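Side-chain contacts in Rio2 kinase (Chaetomium thermophilum, PDB 4GYI), which probably phosphorylates proteins on serine and threonine using ATP and magnesium, and has an ATPase-dependent role on the maturing pre-40S ribosomal subunit: residues V123-R128 with I161-F166; M167-E172 with K313-A318; E179-A182 with I188-S191. All blocks are in the same frame, centred on the assembly; numbering follows the deposited sequence.

Overall arrangement
Two of the three contacts line the nucleotide site of the kinase fold; the third lies at the far end of a helix that one of them uses. Interactions 1 and 3, with centres about 8 Å apart, share the five-stranded antiparallel sheet in which strands 121-127 and 187-191 are neighbours, and both touch ADP. The centre of interaction 2 is about 15 Å from that of either; it uses the C-terminal end of helix 149-172, which also supplies one side of interaction 1. Along the chain, interaction 1 closes before the other two open, and interaction 3 is nested within the long loop closed by interaction 2. The helix thus faces the nucleotide site through one contact and a much later segment through the other.

Interaction 1: V123-R128 with I161-F166. With ADP (adenosine-5'-diphosphate), chain B; EDO (1,2-ethanediol), chain D.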
loop_
_atom_site.group_PDB
_atom_site.type_symbol
_atom_site.label_atom_id
_atom_site.label_comp_id
_atom_site.label_asym_id
_atom_site.label_seq_id
_atom_site.Cartn_x
_atom_site.Cartn_y
_atom_site.Cartn_z
ATOM N N VAL A 123 -2.185 -4.627 10.809
ATOM C CA VAL A 123 -2.731 -4.659 9.457
ATOM C C VAL A 123 -1.676 -5.047 8.439
ATOM O O VAL A 123 -0.548 -4.573 8.493
ATOM C CB VAL A 123 -3.338 -3.285 9.071
ATOM C CG1 VAL A 123 -3.485 -3.136 7.558
ATOM C CG2 VAL A 123 -4.674 -3.097 9.758
ATOM N N LEU A 124 -2.042 -5.944 7.530
ATOM C CA LEU A 124 -1.200 -6.250 6.393
ATOM C C LEU A 124 -1.847 -5.635 5.153
ATOM O O LEU A 124 -2.992 -5.940 4.827
ATOM C CB LEU A 124 -1.068 -7.761 6.216
ATOM C CG LEU A 124 -0.332 -8.202 4.945
ATOM C CD1 LEU A 124 1.148 -7.870 5.044
ATOM C CD2 LEU A 124 -0.523 -9.680 4.700
ATOM N N LYS A 125 -1.136 -4.746 4.479
ATOM C CA LYS A 125 -1.678 -4.153 3.257
ATOM C C LYS A 125 -0.950 -4.763 2.071
ATOM O O LYS A 125 0.273 -4.839 2.072
ATOM C CB LYS A 125 -1.507 -2.633 3.252
ATOM C CG LYS A 125 -2.083 -1.923 1.990
ATOM C CD LYS A 125 -1.946 -0.414 2.136
ATOM C CE LYS A 125 -2.429 0.352 0.887
ATOM N NZ LYS A 125 -2.573 1.815 1.185
ATOM N N ILE A 126 -1.711 -5.224 1.083
ATOM C CA ILE A 126 -1.144 -5.834 -0.110
ATOM C C ILE A 126 -1.503 -4.985 -1.319
ATOM O O ILE A 126 -2.670 -4.819 -1.619
ATOM C CB ILE A 126 -1.717 -7.255 -0.315
ATOM C CG1 ILE A 126 -1.447 -8.110 0.946
ATOM C CG2 ILE A 126 -1.096 -7.908 -1.557
ATOM C CD1 ILE A 126 -2.024 -9.534 0.873
ATOM N N HIS A 127 -0.513 -4.432 -2.004
ATOM C CA HIS A 127 -0.798 -3.569 -3.136
ATOM C C HIS A 127 -1.155 -4.370 -4.382
ATOM O O HIS A 127 -0.524 -5.395 -4.683
ATOM C CB HIS A 127 0.368 -2.619 -3.410
ATOM C CG HIS A 127 0.506 -1.522 -2.400
ATOM N ND1 HIS A 127 -0.156 -0.316 -2.515
ATOM C CD2 HIS A 127 1.224 -1.448 -1.253
ATOM C CE1 HIS A 127 0.158 0.460 -1.493
ATOM N NE2 HIS A 127 0.994 -0.203 -0.711
ATOM N N ARG A 128 -2.179 -3.883 -5.083
ATOM C CA ARG A 128 -2.787 -4.558 -6.222
ATOM C C ARG A 128 -2.920 -3.675 -7.467
ATOM O O ARG A 128 -3.981 -3.641 -8.087
ATOM C CB ARG A 128 -4.190 -5.034 -5.817
ATOM C CG ARG A 128 -4.160 -6.076 -4.700
ATOM C CD ARG A 128 -3.519 -7.395 -5.147
ATOM N NE ARG A 128 -3.760 -8.450 -4.158
ATOM C CZ ARG A 128 -2.992 -9.522 -3.976
ATOM N NH1 ARG A 128 -1.904 -9.709 -4.722
ATOM N NH2 ARG A 128 -3.316 -10.409 -3.039
ATOM N N ILE A 161 7.062 0.047 -1.190
ATOM C CA ILE A 161 8.296 0.669 -0.751
ATOM C C ILE A 161 8.111 2.160 -0.515
ATOM O O ILE A 161 8.536 2.698 0.518
ATOM C CB ILE A 161 9.424 0.441 -1.769
ATOM C CG1 ILE A 161 9.878 -1.016 -1.719
ATOM C CG2 ILE A 161 10.620 1.354 -1.474
ATOM C CD1 ILE A 161 10.884 -1.366 -2.782
ATOM N N LYS A 162 7.457 2.823 -1.467
ATOM C CA LYS A 162 7.165 4.245 -1.352
ATOM C C LYS A 162 6.304 4.567 -0.137
ATOM O O LYS A 162 6.645 5.450 0.662
ATOM C CB LYS A 162 6.474 4.769 -2.619
ATOM C CG LYS A 162 6.099 6.255 -2.523
ATOM C CD LYS A 162 5.910 6.898 -3.907
ATOM C CE LYS A 162 5.124 8.202 -3.807
ATOM N NZ LYS A 162 4.734 8.760 -5.130
ATOM N N GLU A 163 5.188 3.861 -0.006
ATOM C CA GLU A 163 4.249 4.129 1.087
ATOM C C GLU A 163 4.912 3.918 2.445
ATOM O O GLU A 163 4.675 4.666 3.398
ATOM C CB GLU A 163 2.965 3.281 0.950
ATOM C CG GLU A 163 2.028 3.327 2.190
ATOM C CD GLU A 163 0.624 2.740 1.942
ATOM O OE1 GLU A 163 0.510 1.675 1.306
ATOM O OE2 GLU A 163 -0.382 3.341 2.389
ATOM N N PHE A 164 5.756 2.898 2.528
ATOM C CA PHE A 164 6.379 2.568 3.785
ATOM C C PHE A 164 7.372 3.670 4.162
ATOM O O PHE A 164 7.439 4.092 5.318
ATOM C CB PHE A 164 7.047 1.194 3.695
ATOM C CG PHE A 164 7.593 0.687 5.009
ATOM C CD1 PHE A 164 6.758 0.074 5.931
ATOM C CD2 PHE A 164 8.949 0.788 5.304
ATOM C CE1 PHE A 164 7.261 -0.419 7.138
ATOM C CE2 PHE A 164 9.455 0.302 6.507
ATOM C CZ PHE A 164 8.604 -0.294 7.426
ATOM N N ALA A 165 8.110 4.161 3.171
ATOM C CA ALA A 165 9.089 5.212 3.412
ATOM C C ALA A 165 8.392 6.486 3.890
ATOM O O ALA A 165 8.876 7.178 4.783
ATOM C CB ALA A 165 9.878 5.483 2.148
ATOM N N PHE A 166 7.248 6.797 3.286
ATOM C CA PHE A 166 6.499 7.973 3.696
ATOM C C PHE A 166 5.857 7.790 5.043
ATOM O O PHE A 166 5.782 8.736 5.818
ATOM C CB PHE A 166 5.463 8.381 2.657
ATOM C CG PHE A 166 6.049 9.148 1.520
ATOM C CD1 PHE A 166 7.090 10.036 1.742
ATOM C CD2 PHE A 166 5.581 8.983 0.241
ATOM C CE1 PHE A 166 7.652 10.745 0.697
ATOM C CE2 PHE A 166 6.135 9.699 -0.799
ATOM C CZ PHE A 166 7.177 10.570 -0.571
HETATM P PB ADP B . -6.471 1.456 -0.400
HETATM O O1B ADP B . -6.904 0.181 -1.081
HETATM O O2B ADP B . -7.426 2.624 -0.399
HETATM O O3B ADP B . -5.017 1.793 -0.961
HETATM P PA ADP B . -6.024 2.069 2.387
HETATM O O1A ADP B . -6.734 3.348 2.033
HETATM O O2A ADP B . -4.601 2.168 2.922
HETATM O O3A ADP B . -6.073 1.061 1.130
HETATM O "O5'" ADP B . -6.973 1.265 3.390
HETATM C "C5'" ADP B . -8.310 0.937 2.988
HETATM C "C4'" ADP B . -9.208 0.836 4.219
HETATM O "O4'" ADP B . -8.664 -0.108 5.160
HETATM C "C3'" ADP B . -9.344 2.136 5.012
HETATM O "O3'" ADP B . -10.377 3.000 4.526
HETATM C "C2'" ADP B . -9.633 1.653 6.417
HETATM O "O2'" ADP B . -10.992 1.211 6.519
HETATM C "C1'" ADP B . -8.831 0.378 6.497
HETATM N N9 ADP B . -7.467 0.564 7.030
HETATM C C8 ADP B . -6.342 0.632 6.295
HETATM N N7 ADP B . -5.242 0.753 7.084
HETATM C C5 ADP B . -5.693 0.745 8.356
HETATM C C6 ADP B . -5.080 0.823 9.693
HETATM N N6 ADP B . -3.742 0.934 9.820
HETATM N N1 ADP B . -5.897 0.775 10.765
HETATM C C2 ADP B . -7.238 0.649 10.653
HETATM N N3 ADP B . -7.863 0.566 9.471
HETATM C C4 ADP B . -7.153 0.616 8.315
HETATM C C1 EDO D . 0.079 -7.098 -8.654
HETATM O O1 EDO D . -0.360 -5.779 -8.319
HETATM C C2 EDO D . -0.257 -8.030 -7.501
HETATM O O2 EDO D . 0.215 -7.432 -6.307
#
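Glu-163 reaches from helix 149-172 to strand 121-127 and meets Lys-125 and His-127 with its carboxylate. This is the lysine-glutamate salt bridge of the protein kinase fold, formed between the third strand of the sheet and the helix equivalent to helix C.

Glu-163 has the most surface buried. Its CG stands anti to the backbone N (chi1 170°) and the chain runs on extended, which carries the carboxylate across to the strand. Glu-163 OE2 receives Lys-125 NZ at 2.9 Å through its syn lone pair, while the bond from Lys-125 NZ to Glu-163 OE1, at 3.1 Å, is weak. Glu-163 OE1 also lies against the lysine methylenes, 3.3 Å from Lys-125 CE. The backbone N-H of Phe-259 also donates to Glu-163 OE2, so this buried oxygen has two donors.

Lys-125 is fully extended and crosses the glutamate at about a right angle. Lys-125 NZ is shared among anions: ADP O2A accepts from it at 2.7 Å, ADP O3B more weakly, and the phosphoaspartate at position 258 also takes a hydrogen bond. The arrangement is consistent with Glu-163 positioning the amine that binds the phosphates, as in protein kinases generally.

His-127, two residues along the strand, presents its ring edge to the same carboxylate. His-127 NE2 lies 2.8 Å from Glu-163 OE1, near the ring plane, but the bond is bent (123° at the hydrogen) and weak; ring and carboxylate planes are turned 55° apart.

Strand 121-127 is paired in the sheet with strand 109-115 through Leu-124 and Ile-126, and with strand 187-191 through Val-123 and Lys-125. Helix 149-172 rests against that sheet beside the salt bridge, Glu-163 and Phe-164 both touching Ile-188, while Phe-164 also packs on Pro-180 of strand 180-184.

Interaction 2: M167-E172 with K313-A318; sequences MKALYE and KRLDAA
The last turns of helix 149-172 run past an irregular segment, 313-318, with the CA atoms of Ala-169 and Leu-315 6.2 Å apart. In the kinase fold this helix is the counterpart of helix C; here its far end meets the chain between helices 300-304 and 326-341, through an apolar contact remote from the nucleotide, with the side chain of Leu-170 about 12 Å from ADP.

The CB atoms of Ala-169 and Ala-318 touch methyl to methyl at 3.9 Å. Beside them, the side chains of Leu-170 and Leu-315 approach at a slant, Leu-170 CD2 meeting Leu-315 CD1 at 3.6 Å. The two methyls of Leu-315 are divided between neighbours, CD1 going to Leu-170 while Leu-315 CD2 lies 4.2 Å from Ala-169 CB. Leu-226 of strand 226-227 packs on both leucines.

Next to Leu-315, Arg-314 grips Asp-316 side-on with two nitrogens, NE to OD1 and NH2 to OD2. The second bond, Arg-314 NH2 to Asp-316 OD2, is 2.9 Å long, lies almost exactly in the guanidinium plane and uses the syn lone pair of OD2.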
loop_
_atom_site.group_PDB
_atom_site.type_symbol
_atom_site.label_atom_id
_atom_site.label_comp_id
_atom_site.label_asym_id
_atom_site.label_seq_id
_atom_site.Cartn_x
_atom_site.Cartn_y
_atom_site.Cartn_z
ATOM N N MET A 167 5.410 6.578 5.342
ATOM C CA MET A 167 4.792 6.351 6.638
ATOM C C MET A 167 5.846 6.471 7.733
ATOM O O MET A 167 5.571 7.033 8.785
ATOM C CB MET A 167 4.054 5.011 6.671
ATOM C CG MET A 167 3.260 4.734 7.947
ATOM S SD MET A 167 2.523 3.072 7.887
ATOM C CE MET A 167 1.648 3.177 6.313
ATOM N N LYS A 168 7.054 5.972 7.482
ATOM C CA LYS A 168 8.145 6.173 8.428
ATOM C C LYS A 168 8.457 7.651 8.656
ATOM O O LYS A 168 8.563 8.104 9.804
ATOM C CB LYS A 168 9.432 5.474 7.975
ATOM C CG LYS A 168 9.505 3.990 8.265
ATOM C CD LYS A 168 10.905 3.464 8.001
ATOM C CE LYS A 168 11.934 4.169 8.889
ATOM N NZ LYS A 168 13.365 3.963 8.474
ATOM N N ALA A 169 8.641 8.398 7.573
ATOM C CA ALA A 169 8.996 9.813 7.701
ATOM C C ALA A 169 7.912 10.547 8.476
ATOM O O ALA A 169 8.198 11.341 9.363
ATOM C CB ALA A 169 9.202 10.468 6.312
ATOM N N LEU A 170 6.657 10.257 8.156
ATOM C CA LEU A 170 5.556 10.998 8.750
ATOM C C LEU A 170 5.402 10.603 10.202
ATOM O O LEU A 170 5.169 11.443 11.063
ATOM C CB LEU A 170 4.254 10.742 7.987
ATOM C CG LEU A 170 4.232 11.380 6.603
ATOM C CD1 LEU A 170 3.091 10.838 5.778
ATOM C CD2 LEU A 170 4.132 12.897 6.743
ATOM N N TYR A 171 5.526 9.313 10.465
ATOM C CA TYR A 171 5.386 8.810 11.824
ATOM C C TYR A 171 6.458 9.407 12.746
ATOM O O TYR A 171 6.168 9.799 13.874
ATOM C CB TYR A 171 5.468 7.288 11.839
ATOM C CG TYR A 171 5.266 6.693 13.208
ATOM C CD1 TYR A 171 3.994 6.536 13.732
ATOM C CD2 TYR A 171 6.351 6.291 13.982
ATOM C CE1 TYR A 171 3.799 6.002 14.992
ATOM C CE2 TYR A 171 6.164 5.751 15.243
ATOM C CZ TYR A 171 4.883 5.610 15.742
ATOM O OH TYR A 171 4.684 5.066 16.993
ATOM N N GLU A 172 7.688 9.488 12.258
ATOM C CA GLU A 172 8.792 10.015 13.067
ATOM C C GLU A 172 8.705 11.533 13.279
ATOM O O GLU A 172 9.127 12.046 14.313
ATOM C CB GLU A 172 10.138 9.592 12.480
ATOM C CG GLU A 172 10.433 8.105 12.680
ATOM C CD GLU A 172 11.436 7.549 11.670
ATOM O OE1 GLU A 172 11.725 8.238 10.660
ATOM O OE2 GLU A 172 11.928 6.415 11.880
ATOM N N LYS A 313 11.352 19.939 8.474
ATOM C CA LYS A 313 12.116 18.954 7.737
ATOM C C LYS A 313 11.370 18.584 6.454
ATOM O O LYS A 313 10.162 18.356 6.477
ATOM C CB LYS A 313 12.327 17.714 8.606
ATOM C CG LYS A 313 13.352 16.756 8.052
ATOM C CD LYS A 313 13.466 15.485 8.876
ATOM C CE LYS A 313 14.632 14.625 8.383
ATOM N NZ LYS A 313 14.723 14.579 6.886
ATOM N N ARG A 314 12.086 18.535 5.335
ATOM C CA ARG A 314 11.475 18.195 4.052
ATOM C C ARG A 314 11.309 16.691 3.949
ATOM O O ARG A 314 12.277 15.974 3.692
ATOM C CB ARG A 314 12.353 18.683 2.896
ATOM C CG ARG A 314 12.511 20.188 2.800
ATOM C CD ARG A 314 11.295 20.841 2.154
ATOM N NE ARG A 314 11.043 20.330 0.806
ATOM C CZ ARG A 314 11.397 20.947 -0.320
ATOM N NH1 ARG A 314 12.020 22.122 -0.280
ATOM N NH2 ARG A 314 11.115 20.389 -1.494
ATOM N N LEU A 315 10.082 16.212 4.136
ATOM C CA LEU A 315 9.820 14.773 4.148
ATOM C C LEU A 315 9.791 14.178 2.752
ATOM O O LEU A 315 9.862 12.958 2.589
ATOM C CB LEU A 315 8.507 14.473 4.865
ATOM C CG LEU A 315 8.514 14.981 6.305
ATOM C CD1 LEU A 315 7.355 14.417 7.107
ATOM C CD2 LEU A 315 9.837 14.598 6.932
ATOM N N ASP A 316 9.707 15.044 1.745
ATOM C CA ASP A 316 9.608 14.601 0.359
ATOM C C ASP A 316 10.943 14.118 -0.196
ATOM O O ASP A 316 11.117 13.990 -1.410
ATOM C CB ASP A 316 9.033 15.714 -0.519
ATOM C CG ASP A 316 9.727 17.047 -0.304
ATOM O OD1 ASP A 316 10.319 17.238 0.783
ATOM O OD2 ASP A 316 9.671 17.903 -1.215
ATOM N N ALA A 317 11.884 13.856 0.704
ATOM C CA ALA A 317 13.191 13.341 0.332
ATOM C C ALA A 317 13.398 11.953 0.923
ATOM O O ALA A 317 14.480 11.376 0.801
ATOM C CB ALA A 317 14.277 14.286 0.799
ATOM N N ALA A 318 12.354 11.422 1.561
ATOM C CA ALA A 318 12.404 10.097 2.177
ATOM C C ALA A 318 12.591 9.011 1.123
ATOM O O ALA A 318 13.123 7.935 1.397
ATOM C CB ALA A 318 11.139 9.839 2.991
#

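Interaction 3: E179-A182 with I188-S191. With ADP (adenosine-5'-diphosphate), chain B.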
loop_
_atom_site.group_PDB
_atom_site.type_symbol
_atom_site.label_atom_id
_atom_site.label_comp_id
_atom_site.label_asym_id
_atom_site.label_seq_id
_atom_site.Cartn_x
_atom_site.Cartn_y
_atom_site.Cartn_z
ATOM N N GLU A 179 1.643 3.342 12.813
ATOM C CA GLU A 179 3.061 3.000 12.946
ATOM C C GLU A 179 3.473 1.965 11.904
ATOM O O GLU A 179 2.901 0.877 11.841
ATOM C CB GLU A 179 3.392 2.468 14.338
ATOM C CG GLU A 179 4.790 1.879 14.418
ATOM C CD GLU A 179 5.140 1.371 15.804
ATOM O OE1 GLU A 179 4.486 1.801 16.776
ATOM O OE2 GLU A 179 6.072 0.549 15.920
ATOM N N PRO A 180 4.467 2.300 11.079
ATOM C CA PRO A 180 4.916 1.320 10.089
ATOM C C PRO A 180 5.742 0.248 10.798
ATOM O O PRO A 180 6.579 0.578 11.641
ATOM C CB PRO A 180 5.803 2.150 9.159
ATOM C CG PRO A 180 6.403 3.212 10.069
ATOM C CD PRO A 180 5.322 3.506 11.118
ATOM N N ILE A 181 5.525 -1.019 10.475
ATOM C CA ILE A 181 6.241 -2.079 11.192
ATOM C C ILE A 181 7.225 -2.862 10.323
ATOM O O ILE A 181 8.342 -3.112 10.737
ATOM C CB ILE A 181 5.270 -3.047 11.884
ATOM C CG1 ILE A 181 4.423 -2.287 12.915
ATOM C CG2 ILE A 181 6.032 -4.187 12.545
ATOM C CD1 ILE A 181 3.214 -3.062 13.401
ATOM N N ALA A 182 6.818 -3.254 9.123
ATOM C CA ALA A 182 7.728 -3.987 8.252
ATOM C C ALA A 182 7.256 -3.861 6.828
ATOM O O ALA A 182 6.123 -3.472 6.588
ATOM C CB ALA A 182 7.789 -5.446 8.655
ATOM N N ILE A 188 2.832 -4.271 3.210
ATOM C CA ILE A 188 3.271 -3.538 4.380
ATOM C C ILE A 188 2.540 -4.087 5.570
ATOM O O ILE A 188 1.350 -4.374 5.468
ATOM C CB ILE A 188 2.934 -2.044 4.289
ATOM C CG1 ILE A 188 3.728 -1.381 3.162
ATOM C CG2 ILE A 188 3.234 -1.341 5.629
ATOM C CD1 ILE A 188 3.434 0.101 3.017
ATOM N N VAL A 189 3.250 -4.248 6.684
ATOM C CA VAL A 189 2.611 -4.568 7.945
ATOM C C VAL A 189 2.636 -3.296 8.757
ATOM O O VAL A 189 3.677 -2.678 8.888
ATOM C CB VAL A 189 3.345 -5.694 8.712
ATOM C CG1 VAL A 189 2.725 -5.884 10.087
ATOM C CG2 VAL A 189 3.283 -6.996 7.938
ATOM N N MET A 190 1.487 -2.874 9.275
ATOM C CA MET A 190 1.450 -1.643 10.042
ATOM C C MET A 190 0.496 -1.815 11.227
ATOM O O MET A 190 -0.298 -2.758 11.254
ATOM C CB MET A 190 0.967 -0.500 9.147
ATOM C CG MET A 190 -0.521 -0.589 8.828
ATOM S SD MET A 190 -1.100 0.624 7.633
ATOM C CE MET A 190 -0.676 -0.156 6.091
ATOM N N SER A 191 0.560 -0.906 12.195
ATOM C CA SER A 191 -0.312 -1.018 13.360
ATOM C C SER A 191 -1.768 -0.905 12.925
ATOM O O SER A 191 -2.077 -0.317 11.888
ATOM C CB SER A 191 0.011 0.049 14.412
ATOM O OG SER A 191 -0.398 1.329 13.981
HETATM P PB ADP B . -6.471 1.456 -0.400
HETATM O O1B ADP B . -6.904 0.181 -1.081
HETATM O O2B ADP B . -7.426 2.624 -0.399
HETATM O O3B ADP B . -5.017 1.793 -0.961
HETATM P PA ADP B . -6.024 2.069 2.387
HETATM O O1A ADP B . -6.734 3.348 2.033
HETATM O O2A ADP B . -4.601 2.168 2.922
HETATM O O3A ADP B . -6.073 1.061 1.130
HETATM O "O5'" ADP B . -6.973 1.265 3.390
HETATM C "C5'" ADP B . -8.310 0.937 2.988
HETATM C "C4'" ADP B . -9.208 0.836 4.219
HETATM O "O4'" ADP B . -8.664 -0.108 5.160
HETATM C "C3'" ADP B . -9.344 2.136 5.012
HETATM O "O3'" ADP B . -10.377 3.000 4.526
HETATM C "C2'" ADP B . -9.633 1.653 6.417
HETATM O "O2'" ADP B . -10.992 1.211 6.519
HETATM C "C1'" ADP B . -8.831 0.378 6.497
HETATM N N9 ADP B . -7.467 0.564 7.030
HETATM C C8 ADP B . -6.342 0.632 6.295
HETATM N N7 ADP B . -5.242 0.753 7.084
HETATM C C5 ADP B . -5.693 0.745 8.356
HETATM C C6 ADP B . -5.080 0.823 9.693
HETATM N N6 ADP B . -3.742 0.934 9.820
HETATM N N1 ADP B . -5.897 0.775 10.765
HETATM C C2 ADP B . -7.238 0.649 10.653
HETATM N N3 ADP B . -7.863 0.566 9.471
HETATM C C4 ADP B . -7.153 0.616 8.315
#
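Ile-181 and Ala-182 both face Val-189 across two antiparallel strands of a beta hairpin, forming a classic beta bulge. The extra residue shows in the backbone bonds: Val-189 O accepts from Ile-181 N at 2.9 Å and from Ala-182 N at 3.2 Å. In return Val-189 N donates to Ala-182 O at 3.0 Å, making these two a hydrogen-bonded pair. Before the bulge, Pro-180 and Met-190 form a non-hydrogen-bonded pair, and Ser-191 N closes the ladder on Glu-179 O at 3.0 Å.

One side-chain bond joins the two segments, from the loop residue Glu-179. Ser-191 OG stands between its own backbone N and carbonyl carbon (chi1 72°), which points it at Glu-179 N, 3.1 Å away. Replacing Ser-191 by an alanine would probably leave Glu-179 N without this acceptor and weaken the pairing where the hairpin meets the adenine.

Packing comes from Ile-181, whose CD1 lies over the backbone, 3.6 Å from Ser-191 N. The apolar side-chain pairs are Ile-181 CB with Val-189 CG1 and Ala-182 CB with Val-189 CB, the latter on the sheet face opposite to Pro-180 and Met-190.

Toward the nucleotide, ADP N6, the adenine amino group, donates to Ser-191 O at 2.9 Å, the bond expected of the kinase hinge. Met-190 bends at its thioether, and Met-190 SD receives a weak bond from ADP N6 at 3.4 Å; its place just before the hinge is consistent with the gatekeeper position.

Strand 187-191 is flanked on its other side by strand 121-127, where Val-189 packs on Leu-124; Ile-181 touches Lys-122 of that strand. Strand 180-184 lies at one edge of the sheet, and Pro-180 rests on Met-167 of helix 149-172.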